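Local coordinates for protein haloacid dehalogenase-like hydrolase (Salmonella enterica subsp. enterica serovar Typhi, PDB 4EZE) that probably removes phosphate from O-phosphoserine by hydrolysis, with magnesium as cofactor, in the last step of L-serine biosynthesis, at residues 114-117 against 122-125; 208-213 against 219-224. One frame throughout, in Å; residues are numbered along the deposited sequence.

Contact 1: residues 114-117 against 122-125; sequences DMDS and EEGV. With NA (sodium ion), chain D.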
loop_
_atom_site.group_PDB
_atom_site.type_symbol
_atom_site.label_atom_id
_atom_site.label_comp_id
_atom_site.label_asym_id
_atom_site.label_seq_id
_atom_site.Cartn_x
_atom_site.Cartn_y
_atom_site.Cartn_z
ATOM N N ASP A 114 -1.318 1.388 -4.522
ATOM C CA ASP A 114 -2.534 2.158 -4.745
ATOM C C ASP A 114 -2.100 3.625 -4.595
ATOM O O ASP A 114 -1.040 3.892 -4.025
ATOM C CB ASP A 114 -3.579 1.796 -3.674
ATOM C CG ASP A 114 -4.941 2.449 -3.922
ATOM O OD1 ASP A 114 -5.132 3.025 -5.006
ATOM O OD2 ASP A 114 -5.827 2.375 -3.040
ATOM N N MET A 115 -2.906 4.572 -5.069
ATOM C CA MET A 115 -2.533 5.984 -4.934
ATOM C C MET A 115 -3.098 6.597 -3.652
ATOM O O MET A 115 -2.358 6.838 -2.691
ATOM C CB MET A 115 -2.955 6.804 -6.165
ATOM C CG MET A 115 -2.847 8.320 -5.969
ATOM S SD MET A 115 -2.886 9.198 -7.562
ATOM C CE MET A 115 -4.539 8.810 -8.160
ATOM N N ASP A 116 -4.407 6.840 -3.623
ATOM C CA ASP A 116 -4.987 7.575 -2.506
ATOM C C ASP A 116 -4.823 6.854 -1.166
ATOM O O ASP A 116 -5.110 5.676 -1.055
ATOM C CB ASP A 116 -6.466 7.863 -2.755
ATOM C CG ASP A 116 -6.695 8.820 -3.913
ATOM O OD1 ASP A 116 -5.824 9.677 -4.180
ATOM O OD2 ASP A 116 -7.754 8.702 -4.562
ATOM N N SER A 117 -4.393 7.591 -0.149
ATOM C CA SER A 117 -4.255 7.058 1.201
ATOM C C SER A 117 -3.266 5.887 1.253
ATOM O O SER A 117 -3.176 5.177 2.248
ATOM C CB SER A 117 -5.628 6.684 1.780
ATOM O OG SER A 117 -6.446 7.840 1.898
ATOM N N GLU A 122 -3.370 11.671 1.000
ATOM C CA GLU A 122 -4.699 12.251 0.771
ATOM C C GLU A 122 -5.613 11.467 -0.167
ATOM O O GLU A 122 -5.222 10.461 -0.769
ATOM C CB GLU A 122 -4.573 13.707 0.291
ATOM C CG GLU A 122 -3.766 14.623 1.222
ATOM C CD GLU A 122 -2.287 14.616 0.915
ATOM O OE1 GLU A 122 -1.872 13.829 0.038
ATOM O OE2 GLU A 122 -1.542 15.396 1.553
ATOM N N GLU A 123 -6.845 11.944 -0.272
ATOM C CA GLU A 123 -7.793 11.427 -1.228
ATOM C C GLU A 123 -8.006 12.458 -2.347
ATOM O O GLU A 123 -8.741 13.419 -2.183
ATOM C CB GLU A 123 -9.132 11.147 -0.562
ATOM C CG GLU A 123 -9.140 10.037 0.472
ATOM C CD GLU A 123 -9.271 8.657 -0.141
ATOM O OE1 GLU A 123 -10.283 8.405 -0.825
ATOM O OE2 GLU A 123 -8.367 7.817 0.086
ATOM N N GLY A 124 -7.377 12.224 -3.490
ATOM C CA GLY A 124 -7.360 13.173 -4.604
ATOM C C GLY A 124 -8.687 13.835 -4.933
ATOM O O GLY A 124 -8.783 15.055 -4.962
ATOM N N VAL A 125 -9.711 13.038 -5.199
ATOM C CA VAL A 125 -11.010 13.599 -5.534
ATOM C C VAL A 125 -11.678 14.378 -4.396
ATOM O O VAL A 125 -12.358 15.374 -4.649
ATOM C CB VAL A 125 -11.973 12.528 -6.074
ATOM C CG1 VAL A 125 -13.392 13.080 -6.149
ATOM C CG2 VAL A 125 -11.512 12.064 -7.446
HETATM NA NA NA D . -6.639 3.846 -1.550
HETATM O O HOH W 1 -9.382 10.169 -5.909
HETATM O O HOH W 2 -8.559 5.241 -0.696
HETATM O O HOH W 3 -8.393 2.659 -1.544
#
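Three direct hydrogen bonds join Asp116 and Ser117 to Glu122, Glu123 and Gly124. Gly124 N gives a nearly straight one (169°) to Asp116 OD1 at 3.1 Å, meeting the carboxylate from well above its plane. Ser117 N is bonded at 3.1 Å to Glu122 O, a more bent bond with the donor lifted from the carbonyl plane. The shortest joins Ser117 OG to the anti lone pair of Glu123 OE2 at 2.6 Å; the bend of the Glu123 chain at chi2 (-83°) folds the carboxylate back to the hydroxyl.

Water extends this network. One molecule donates to Asp116 OD2 (2.6 Å) and accepts from Val125 N, so both carboxylate oxygens of Asp116 are tied to the start of helix 124-131. A second donates to Glu123 OE2 while binding the sodium ion, which makes Glu123 a second-shell residue of the metal site.

The ion itself is held by Asp114 OD2 at 2.2 Å, Asp116 O at 2.4 Å, two waters and Asp270. Asp114 OD1 accepts a bond from Met115 N. Asp114 and Asp116 are the predicted nucleophile and proton donor, spaced as in the DxD motif of HAD hydrolases; the sodium probably occupies the magnesium site.

Asp114 directly follows strand 110-113 of the parallel sheet. Helix 115-119 follows, and a short link holding Glu122 and Glu123 leads into helix 124-131, while Met115 reaches between strand 197-202 and helix 206-216, and Glu122 bonds Thr179.

Contact 2: residues 208-213 against 219-224; sequences FTQRLK and DYAFSN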
loop_
_atom_site.group_PDB
_atom_site.type_symbol
_atom_site.label_atom_id
_atom_site.label_comp_id
_atom_site.label_asym_id
_atom_site.label_seq_id
_atom_site.Cartn_x
_atom_site.Cartn_y
_atom_site.Cartn_z
ATOM N N PHE A 208 -3.519 13.067 -11.936
ATOM C CA PHE A 208 -2.746 12.860 -10.724
ATOM C C PHE A 208 -1.759 11.716 -10.839
ATOM O O PHE A 208 -0.608 11.843 -10.453
ATOM C CB PHE A 208 -3.673 12.578 -9.551
ATOM C CG PHE A 208 -4.344 13.788 -9.008
ATOM C CD1 PHE A 208 -5.122 14.578 -9.815
ATOM C CD2 PHE A 208 -4.206 14.132 -7.686
ATOM C CE1 PHE A 208 -5.740 15.686 -9.319
ATOM C CE2 PHE A 208 -4.828 15.243 -7.188
ATOM C CZ PHE A 208 -5.597 16.021 -8.010
ATOM N N THR A 209 -2.218 10.600 -11.387
ATOM C CA THR A 209 -1.399 9.406 -11.458
ATOM C C THR A 209 -0.159 9.571 -12.310
ATOM O O THR A 209 0.932 9.208 -11.902
ATOM C CB THR A 209 -2.210 8.249 -12.034
ATOM O OG1 THR A 209 -3.312 7.972 -11.173
ATOM C CG2 THR A 209 -1.362 7.016 -12.156
ATOM N N GLN A 210 -0.328 10.144 -13.490
ATOM C CA GLN A 210 0.799 10.368 -14.376
ATOM C C GLN A 210 1.766 11.379 -13.794
ATOM O O GLN A 210 2.971 11.224 -13.887
ATOM C CB GLN A 210 0.327 10.775 -15.768
ATOM C CG GLN A 210 -0.465 9.696 -16.468
ATOM C CD GLN A 210 0.201 8.342 -16.396
ATOM O OE1 GLN A 210 1.407 8.226 -16.553
ATOM N NE2 GLN A 210 -0.586 7.312 -16.161
ATOM N N ARG A 211 1.216 12.420 -13.188
ATOM C CA ARG A 211 2.019 13.468 -12.595
ATOM C C ARG A 211 2.871 12.910 -11.462
ATOM O O ARG A 211 4.045 13.230 -11.337
ATOM C CB ARG A 211 1.100 14.575 -12.094
ATOM C CG ARG A 211 1.748 15.928 -11.951
ATOM C CD ARG A 211 0.692 17.017 -11.938
ATOM N NE ARG A 211 1.143 18.201 -11.222
ATOM C CZ ARG A 211 1.654 19.276 -11.802
ATOM N NH1 ARG A 211 1.779 19.319 -13.117
ATOM N NH2 ARG A 211 2.039 20.304 -11.065
ATOM N N LEU A 212 2.273 12.049 -10.650
ATOM C CA LEU A 212 3.001 11.392 -9.582
ATOM C C LEU A 212 4.058 10.471 -10.156
ATOM O O LEU A 212 5.173 10.407 -9.660
ATOM C CB LEU A 212 2.052 10.600 -8.695
ATOM C CG LEU A 212 1.155 11.446 -7.811
ATOM C CD1 LEU A 212 0.117 10.590 -7.139
ATOM C CD2 LEU A 212 1.992 12.175 -6.795
ATOM N N LYS A 213 3.709 9.753 -11.212
ATOM C CA LYS A 213 4.678 8.869 -11.828
ATOM C C LYS A 213 5.895 9.662 -12.276
ATOM O O LYS A 213 7.024 9.353 -11.898
ATOM C CB LYS A 213 4.112 8.158 -13.032
ATOM C CG LYS A 213 5.227 7.638 -13.899
ATOM C CD LYS A 213 4.710 6.927 -15.131
ATOM C CE LYS A 213 5.823 6.826 -16.158
ATOM N NZ LYS A 213 5.557 5.722 -17.110
ATOM N N ASP A 219 8.137 3.472 -12.602
ATOM C CA ASP A 219 8.260 2.813 -13.901
ATOM C C ASP A 219 6.922 2.794 -14.613
ATOM O O ASP A 219 6.852 3.065 -15.809
ATOM C CB ASP A 219 8.795 1.390 -13.754
ATOM C CG ASP A 219 10.087 1.337 -12.971
ATOM O OD1 ASP A 219 11.085 1.967 -13.384
ATOM O OD2 ASP A 219 10.105 0.669 -11.931
ATOM N N TYR A 220 5.862 2.490 -13.866
ATOM C CA TYR A 220 4.511 2.407 -14.439
ATOM C C TYR A 220 3.479 3.142 -13.607
ATOM O O TYR A 220 3.699 3.453 -12.432
ATOM C CB TYR A 220 4.088 0.940 -14.600
ATOM C CG TYR A 220 5.066 0.158 -15.438
ATOM C CD1 TYR A 220 4.937 0.115 -16.816
ATOM C CD2 TYR A 220 6.148 -0.500 -14.853
ATOM C CE1 TYR A 220 5.843 -0.575 -17.594
ATOM C CE2 TYR A 220 7.059 -1.198 -15.623
ATOM C CZ TYR A 220 6.899 -1.226 -16.997
ATOM O OH TYR A 220 7.786 -1.905 -17.788
ATOM N N ALA A 221 2.331 3.382 -14.222
ATOM C CA ALA A 221 1.272 4.145 -13.601
ATOM C C ALA A 221 0.009 3.912 -14.428
ATOM O O ALA A 221 0.032 4.042 -15.634
ATOM C CB ALA A 221 1.643 5.622 -13.557
ATOM N N PHE A 222 -1.077 3.525 -13.777
ATOM C CA PHE A 222 -2.301 3.159 -14.461
ATOM C C PHE A 222 -3.429 3.657 -13.589
ATOM O O PHE A 222 -3.378 3.464 -12.396
ATOM C CB PHE A 222 -2.435 1.630 -14.529
ATOM C CG PHE A 222 -1.323 0.956 -15.260
ATOM C CD1 PHE A 222 -1.338 0.873 -16.647
ATOM C CD2 PHE A 222 -0.262 0.390 -14.561
ATOM C CE1 PHE A 222 -0.305 0.242 -17.330
ATOM C CE2 PHE A 222 0.782 -0.229 -15.242
ATOM C CZ PHE A 222 0.753 -0.304 -16.628
ATOM N N SER A 223 -4.461 4.261 -14.165
ATOM C CA SER A 223 -5.664 4.550 -13.382
ATOM C C SER A 223 -6.831 4.748 -14.324
ATOM O O SER A 223 -6.756 4.373 -15.512
ATOM C CB SER A 223 -5.454 5.783 -12.503
ATOM O OG SER A 223 -5.236 6.935 -13.303
ATOM N N ASN A 224 -7.918 5.323 -13.809
ATOM C CA ASN A 224 -9.004 5.742 -14.699
ATOM C C ASN A 224 -8.539 6.925 -15.512
ATOM O O ASN A 224 -7.632 7.654 -15.104
ATOM C CB ASN A 224 -10.227 6.154 -13.914
ATOM C CG ASN A 224 -11.024 4.984 -13.438
ATOM O OD1 ASN A 224 -11.547 4.225 -14.239
ATOM N ND2 ASN A 224 -11.158 4.849 -12.116
HETATM O O HOH W 4 -3.566 6.847 -15.494
#
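Ala221 CB is the small knob on which helix 206-216 rests: Thr209 CG2 and Lys213 CB, one helical turn apart, each approach it to 3.6 Å. The Lys213 chain, with CG anti to the backbone N (chi1 161°) and extended from there, reaches across the strand, its CD passing the same methyl. Its NZ ends on Asp219 O at 3.2 Å, donating from above the carbonyl plane. Farther along the strand, on the same side as the Lys213 amine, Gln210 bends at chi2 (-48°), bringing NE2 to within a weak hydrogen bond, 3.4 Å, of Ala221 O.

Beyond Ala221, at Ser223, Thr209 OG1 and Ser223 OG share a hydrogen bond of 3.1 Å. A water 2.8 Å from Ser223 OG also accepts from Gln210 NE2 at 3.1 Å, bridging the two side chains.

Behind these contacts, Leu205 O bonds Thr209 OG1, and Asp219 OD2 is bonded to Thr198 N. Tyr220 and Phe222 pair with strand 197-202 through their backbones and turn their rings onto helix 244-258, so the edge strand has a helix against each face.

Short segments of helix and strand run antiparallel at 168°, their axes 7.8 Å apart. They are the helix and second strand of a beta-alpha-beta unit formed by strand 197-202, helix 206-216 and strand 220-224, within the Rossmann-like core of the HAD superfamily.

In the fold
Both contacts lie toward the surface, each with one buried residue among those that touch, yet their chemistry differs. Contact 1 is polar, built from carboxylates, backbone amides, water and a metal ion at the end of central strand 110-113. Contact 2 is structural packing of helix 206-216 on the edge strand of the same parallel sheet, with methyl and aliphatic contacts at its middle and polar groups around them. They use different elements but meet directly: Met115 SD lies 3.3 Å from Leu212 CD1, and Phe208 packs near Gly124. Helix 206-216 thus adjoins the metal-site turn, although the side chain of Thr209 remains about 11 Å from the sodium ion.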